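PDB 1KNV: Bse634I restriction endonuclease from Geobacillus stearothermophilus, which probably cuts double-stranded DNA as a metal-dependent restriction endonuclease of the PD-(D/E)XK nuclease superfamily. Local coordinates for residues 97-102 against 147-152; 110-115 against 143-148. All blocks are in the same frame, centred on the assembly; numbering follows the deposited sequence.

Interaction 1 (97-102 against 147-152)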
loop_
_atom_site.group_PDB
_atom_site.type_symbol
_atom_site.label_atom_id
_atom_site.label_comp_id
_atom_site.label_asym_id
_atom_site.label_seq_id
_atom_site.Cartn_x
_atom_site.Cartn_y
_atom_site.Cartn_z
ATOM N N ASN B 97 16.376 -2.684 -33.131
ATOM C CA ASN B 97 15.836 -1.437 -33.653
ATOM C C ASN B 97 14.926 -0.641 -32.725
ATOM O O ASN B 97 14.606 0.499 -33.030
ATOM C CB ASN B 97 15.108 -1.684 -34.980
ATOM C CG ASN B 97 13.893 -2.592 -34.827
ATOM O OD1 ASN B 97 13.439 -2.865 -33.710
ATOM N ND2 ASN B 97 13.350 -3.055 -35.955
ATOM N N ASP B 98 14.507 -1.213 -31.604
ATOM C CA ASP B 98 13.633 -0.475 -30.697
ATOM C C ASP B 98 14.334 -0.055 -29.423
ATOM O O ASP B 98 13.737 0.600 -28.582
ATOM C CB ASP B 98 12.424 -1.313 -30.319
ATOM C CG ASP B 98 11.708 -1.861 -31.520
ATOM O OD1 ASP B 98 11.486 -1.098 -32.491
ATOM O OD2 ASP B 98 11.359 -3.061 -31.489
ATOM N N TYR B 99 15.603 -0.429 -29.296
ATOM C CA TYR B 99 16.388 -0.127 -28.105
ATOM C C TYR B 99 17.468 0.937 -28.266
ATOM O O TYR B 99 18.036 1.124 -29.337
ATOM C CB TYR B 99 17.055 -1.406 -27.598
ATOM C CG TYR B 99 16.111 -2.409 -26.985
ATOM C CD1 TYR B 99 15.922 -2.462 -25.605
ATOM C CD2 TYR B 99 15.404 -3.304 -27.784
ATOM C CE1 TYR B 99 15.055 -3.386 -25.036
ATOM C CE2 TYR B 99 14.535 -4.231 -27.226
ATOM C CZ TYR B 99 14.367 -4.267 -25.853
ATOM O OH TYR B 99 13.524 -5.190 -25.294
ATOM N N LEU B 100 17.731 1.628 -27.167
ATOM C CA LEU B 100 18.768 2.638 -27.091
ATOM C C LEU B 100 19.493 2.331 -25.795
ATOM O O LEU B 100 18.871 2.205 -24.738
ATOM C CB LEU B 100 18.194 4.064 -27.025
ATOM C CG LEU B 100 17.634 4.722 -28.294
ATOM C CD1 LEU B 100 17.303 6.197 -28.024
ATOM C CD2 LEU B 100 18.660 4.616 -29.414
ATOM N N ILE B 101 20.804 2.167 -25.892
ATOM C CA ILE B 101 21.646 1.903 -24.733
ATOM C C ILE B 101 22.511 3.163 -24.659
ATOM O O ILE B 101 23.476 3.313 -25.401
ATOM C CB ILE B 101 22.484 0.641 -24.964
ATOM C CG1 ILE B 101 21.542 -0.521 -25.271
ATOM C CG2 ILE B 101 23.323 0.338 -23.749
ATOM C CD1 ILE B 101 22.208 -1.709 -25.859
ATOM N N ILE B 102 22.137 4.071 -23.765
ATOM C CA ILE B 102 22.808 5.357 -23.628
ATOM C C ILE B 102 23.773 5.542 -22.471
ATOM O O ILE B 102 23.468 5.216 -21.325
ATOM C CB ILE B 102 21.766 6.475 -23.521
ATOM C CG1 ILE B 102 20.806 6.388 -24.705
ATOM C CG2 ILE B 102 22.457 7.823 -23.445
ATOM C CD1 ILE B 102 19.604 7.294 -24.568
ATOM N N LEU B 147 24.580 3.845 -17.165
ATOM C CA LEU B 147 24.091 3.315 -18.423
ATOM C C LEU B 147 22.582 3.092 -18.354
ATOM O O LEU B 147 22.060 2.552 -17.372
ATOM C CB LEU B 147 24.796 1.991 -18.675
ATOM C CG LEU B 147 24.680 1.197 -19.956
ATOM C CD1 LEU B 147 25.180 2.104 -21.038
ATOM C CD2 LEU B 147 25.488 -0.100 -19.868
ATOM N N LEU B 148 21.875 3.546 -19.385
ATOM C CA LEU B 148 20.424 3.383 -19.477
ATOM C C LEU B 148 19.998 2.536 -20.684
ATOM O O LEU B 148 20.485 2.749 -21.800
ATOM C CB LEU B 148 19.727 4.723 -19.655
ATOM C CG LEU B 148 19.584 5.723 -18.544
ATOM C CD1 LEU B 148 18.663 6.845 -19.025
ATOM C CD2 LEU B 148 19.024 4.992 -17.361
ATOM N N ILE B 149 19.113 1.578 -20.463
ATOM C CA ILE B 149 18.594 0.764 -21.549
ATOM C C ILE B 149 17.152 1.216 -21.705
ATOM O O ILE B 149 16.358 1.115 -20.770
ATOM C CB ILE B 149 18.686 -0.740 -21.231
ATOM C CG1 ILE B 149 20.164 -1.204 -21.209
ATOM C CG2 ILE B 149 17.945 -1.526 -22.312
ATOM C CD1 ILE B 149 21.021 -0.548 -20.156
ATOM N N ILE B 150 16.877 1.818 -22.848
ATOM C CA ILE B 150 15.564 2.366 -23.158
ATOM C C ILE B 150 14.929 1.624 -24.325
ATOM O O ILE B 150 15.625 1.186 -25.236
ATOM C CB ILE B 150 15.688 3.858 -23.554
ATOM C CG1 ILE B 150 16.174 4.671 -22.356
ATOM C CG2 ILE B 150 14.378 4.389 -24.079
ATOM C CD1 ILE B 150 16.657 6.024 -22.718
ATOM N N ARG B 151 13.624 1.434 -24.275
ATOM C CA ARG B 151 12.940 0.753 -25.355
ATOM C C ARG B 151 11.735 1.578 -25.800
ATOM O O ARG B 151 10.715 1.636 -25.114
ATOM C CB ARG B 151 12.474 -0.641 -24.926
ATOM C CG ARG B 151 11.918 -1.448 -26.088
ATOM C CD ARG B 151 11.262 -2.711 -25.616
ATOM N NE ARG B 151 10.795 -3.485 -26.757
ATOM C CZ ARG B 151 10.323 -4.714 -26.653
ATOM N NH1 ARG B 151 10.251 -5.308 -25.454
ATOM N NH2 ARG B 151 9.939 -5.363 -27.745
ATOM N N GLN B 152 11.872 2.239 -26.944
ATOM C CA GLN B 152 10.810 3.072 -27.498
ATOM C C GLN B 152 11.150 3.278 -28.974
ATOM O O GLN B 152 11.967 4.124 -29.326
ATOM C CB GLN B 152 10.748 4.415 -26.752
ATOM C CG GLN B 152 9.498 5.241 -27.052
ATOM C CD GLN B 152 9.384 6.467 -26.167
ATOM O OE1 GLN B 152 9.280 7.594 -26.650
ATOM N NE2 GLN B 152 9.403 6.251 -24.864
#
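The amide N of Ile150 reaches the carbonyl O of Leu100 at 2.8 Å in an almost straight bond, 175° at the hydrogen, and Leu100 N returns a bond to Ile150 O. Two residues on, Ile102 and Leu148 exchange the same pair of bonds, so the strands pair nearly antiparallel. Past the non-hydrogen-bonded pair Tyr99-Arg151, Gln152 N donates to Asp98 O in a bent bond. Branched aliphatic side chains suit a buried strand pair because they fill both faces: Ile102 CD1 meets Ile150 CD1 at 3.7 Å on one, while on the other Leu147 CD1 reaches Ile101 CG2 from beside it, 3.7 Å away. At the exposed end Arg151 CG, anti to its own N (chi1 -172°), begins an extended chain that carries the methylenes across one face of Tyr99; CG sits 3.8 Å from the Tyr99 ring centroid in a CH-pi contact. The guanidinium runs on past the hydroxyl, tilted 23° from the ring, with Tyr99 OH over its face but no hydrogen bond between them. Strand 99-103 is outermost in the chain's five-stranded sheet, strand 191-198 flanks 147-151 on its other edge, and helices 281-291 and 68-93 cover the face of Tyr99, Ile101 and Ile149.

Interaction 2 (110-115 against 143-148); sequences FDFRKI and SNPDLL
Asn144 and Phe112 join a 3-10 turn, opened by an Asx turn at Asp111, to the segment leading into strand 147-151. Hydrogen bonds come first. Asparagine suits this place because one amide offers both donor and acceptor: ND2 gives a hydrogen to Phe110 O at 2.6 Å, nearly in its own amide plane, and OD1 takes one from Phe112 N at 3.0 Å. That bond is straight at the hydrogen (178°), but Phe112 N comes in steeply from the side of the C=O (107°), tilted from its plane. ND2 also bonds Pro105 O, so three backbone groups fix the amide's rotation. A leucine in its place would probably leave Phe112 N and two carbonyls without their mate in a buried setting. In the Asx turn, Asp111 OD1 accepts from Arg113 N, above the carboxylate plane, and from a water. Packing comes second. With chi1 at 88°, the Phe112 ring is set between Arg113 CG on one face and Pro145 CD on the other, while Asn144 OD1 lies at the ring edge. Asp146, next after Pro145, is a calcium-binding residue, though no calcium is bound to this chain. CD1 of Ile115 reaches CD1 of Leu148, tip to tip at 3.7 Å.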
loop_
_atom_site.group_PDB
_atom_site.type_symbol
_atom_site.label_atom_id
_atom_site.label_comp_id
_atom_site.label_asym_id
_atom_site.label_seq_id
_atom_site.Cartn_x
_atom_site.Cartn_y
_atom_site.Cartn_z
ATOM N N PHE B 110 23.704 16.373 -16.535
ATOM C CA PHE B 110 22.416 16.173 -17.172
ATOM C C PHE B 110 21.642 15.138 -16.378
ATOM O O PHE B 110 21.926 13.948 -16.483
ATOM C CB PHE B 110 22.608 15.666 -18.602
ATOM C CG PHE B 110 21.325 15.560 -19.392
ATOM C CD1 PHE B 110 20.915 16.595 -20.224
ATOM C CD2 PHE B 110 20.529 14.423 -19.304
ATOM C CE1 PHE B 110 19.740 16.498 -20.955
ATOM C CE2 PHE B 110 19.353 14.317 -20.033
ATOM C CZ PHE B 110 18.957 15.356 -20.860
ATOM N N ASP B 111 20.676 15.594 -15.580
ATOM C CA ASP B 111 19.838 14.702 -14.782
ATOM C C ASP B 111 19.061 13.825 -15.758
ATOM O O ASP B 111 18.277 14.337 -16.560
ATOM C CB ASP B 111 18.864 15.522 -13.948
ATOM C CG ASP B 111 17.954 14.662 -13.109
ATOM O OD1 ASP B 111 17.798 13.467 -13.429
ATOM O OD2 ASP B 111 17.382 15.188 -12.129
ATOM N N PHE B 112 19.265 12.510 -15.684
ATOM C CA PHE B 112 18.604 11.567 -16.598
ATOM C C PHE B 112 17.091 11.732 -16.624
ATOM O O PHE B 112 16.449 11.439 -17.636
ATOM C CB PHE B 112 18.961 10.116 -16.232
ATOM C CG PHE B 112 18.045 9.493 -15.197
ATOM C CD1 PHE B 112 16.952 8.726 -15.588
ATOM C CD2 PHE B 112 18.264 9.696 -13.841
ATOM C CE1 PHE B 112 16.089 8.170 -14.636
ATOM C CE2 PHE B 112 17.411 9.149 -12.888
ATOM C CZ PHE B 112 16.318 8.382 -13.287
ATOM N N ARG B 113 16.526 12.191 -15.510
ATOM C CA ARG B 113 15.085 12.399 -15.405
ATOM C C ARG B 113 14.553 13.332 -16.489
ATOM O O ARG B 113 13.372 13.306 -16.816
ATOM C CB ARG B 113 14.742 12.938 -14.016
ATOM C CG ARG B 113 14.899 11.871 -12.947
ATOM C CD ARG B 113 14.926 12.451 -11.562
ATOM N NE ARG B 113 13.745 13.253 -11.270
ATOM C CZ ARG B 113 13.499 13.781 -10.078
ATOM N NH1 ARG B 113 14.356 13.582 -9.082
ATOM N NH2 ARG B 113 12.409 14.507 -9.878
ATOM N N LYS B 114 15.440 14.140 -17.060
ATOM C CA LYS B 114 15.057 15.064 -18.110
ATOM C C LYS B 114 14.729 14.352 -19.417
ATOM O O LYS B 114 14.277 14.987 -20.366
ATOM C CB LYS B 114 16.169 16.093 -18.315
ATOM C CG LYS B 114 16.312 17.036 -17.127
ATOM C CD LYS B 114 17.664 17.714 -17.075
ATOM C CE LYS B 114 17.851 18.657 -18.228
ATOM N NZ LYS B 114 19.205 19.280 -18.194
ATOM N N ILE B 115 14.951 13.040 -19.483
ATOM C CA ILE B 115 14.619 12.312 -20.707
ATOM C C ILE B 115 13.131 11.976 -20.704
ATOM O O ILE B 115 12.548 11.655 -21.736
ATOM C CB ILE B 115 15.434 10.992 -20.875
ATOM C CG1 ILE B 115 15.025 9.958 -19.825
ATOM C CG2 ILE B 115 16.929 11.292 -20.781
ATOM C CD1 ILE B 115 15.575 8.567 -20.123
ATOM N N SER B 143 19.980 10.184 -8.573
ATOM C CA SER B 143 21.279 10.246 -9.240
ATOM C C SER B 143 21.149 9.603 -10.616
ATOM O O SER B 143 20.078 9.120 -10.982
ATOM C CB SER B 143 22.342 9.511 -8.417
ATOM O OG SER B 143 21.966 8.160 -8.209
ATOM N N ASN B 144 22.243 9.596 -11.371
ATOM C CA ASN B 144 22.258 9.028 -12.713
ATOM C C ASN B 144 22.935 7.686 -12.838
ATOM O O ASN B 144 24.086 7.525 -12.424
ATOM C CB ASN B 144 22.997 9.949 -13.678
ATOM C CG ASN B 144 22.162 11.089 -14.149
ATOM O OD1 ASN B 144 21.115 11.379 -13.589
ATOM N ND2 ASN B 144 22.632 11.763 -15.187
ATOM N N PRO B 145 22.230 6.694 -13.394
ATOM C CA PRO B 145 22.872 5.392 -13.563
ATOM C C PRO B 145 23.863 5.694 -14.692
ATOM O O PRO B 145 23.618 6.599 -15.498
ATOM C CB PRO B 145 21.724 4.499 -14.016
ATOM C CG PRO B 145 20.840 5.428 -14.731
ATOM C CD PRO B 145 20.829 6.646 -13.833
ATOM N N ASP B 146 24.979 4.978 -14.750
ATOM C CA ASP B 146 25.971 5.251 -15.781
ATOM C C ASP B 146 25.503 4.788 -17.151
ATOM O O ASP B 146 25.954 5.296 -18.184
ATOM C CB ASP B 146 27.291 4.568 -15.429
ATOM C CG ASP B 146 27.866 5.067 -14.113
ATOM O OD1 ASP B 146 28.029 6.302 -13.954
ATOM O OD2 ASP B 146 28.146 4.230 -13.236
ATOM N N LEU B 147 24.580 3.845 -17.165
ATOM C CA LEU B 147 24.091 3.315 -18.423
ATOM C C LEU B 147 22.582 3.092 -18.354
ATOM O O LEU B 147 22.060 2.552 -17.372
ATOM C CB LEU B 147 24.796 1.991 -18.675
ATOM C CG LEU B 147 24.680 1.197 -19.956
ATOM C CD1 LEU B 147 25.180 2.104 -21.038
ATOM C CD2 LEU B 147 25.488 -0.100 -19.868
ATOM N N LEU B 148 21.875 3.546 -19.385
ATOM C CA LEU B 148 20.424 3.383 -19.477
ATOM C C LEU B 148 19.998 2.536 -20.684
ATOM O O LEU B 148 20.485 2.749 -21.800
ATOM C CB LEU B 148 19.727 4.723 -19.655
ATOM C CG LEU B 148 19.584 5.723 -18.544
ATOM C CD1 LEU B 148 18.663 6.845 -19.025
ATOM C CD2 LEU B 148 19.024 4.992 -17.361
HETATM O O HOH W 1 18.222 11.904 -11.266
#

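Both interactions converge on strand 147-151, sharing Leu147 and Leu148, and their centres lie 13 Å apart. Along the chain, strand 99-103 comes first, then the 110-115 turn, helix 118-131, and last the common segment 143-152, which receives both earlier pieces. Interaction 1 sets this strand into the sheet, while interaction 2 holds the loop leading into it; they meet where Ile150 CD1 packs on Ile115 CD1 at 3.8 Å. Asp146 lies just before the strand, in the segment used by interaction 2, and Leu197, also a calcium-binding residue, lies on the neighbouring strand 191-198. Both contacts thus bear on the strand that follows Asp146, consistent with the PD-(D/E)XK nuclease fold, whose metal site is built on the central sheet.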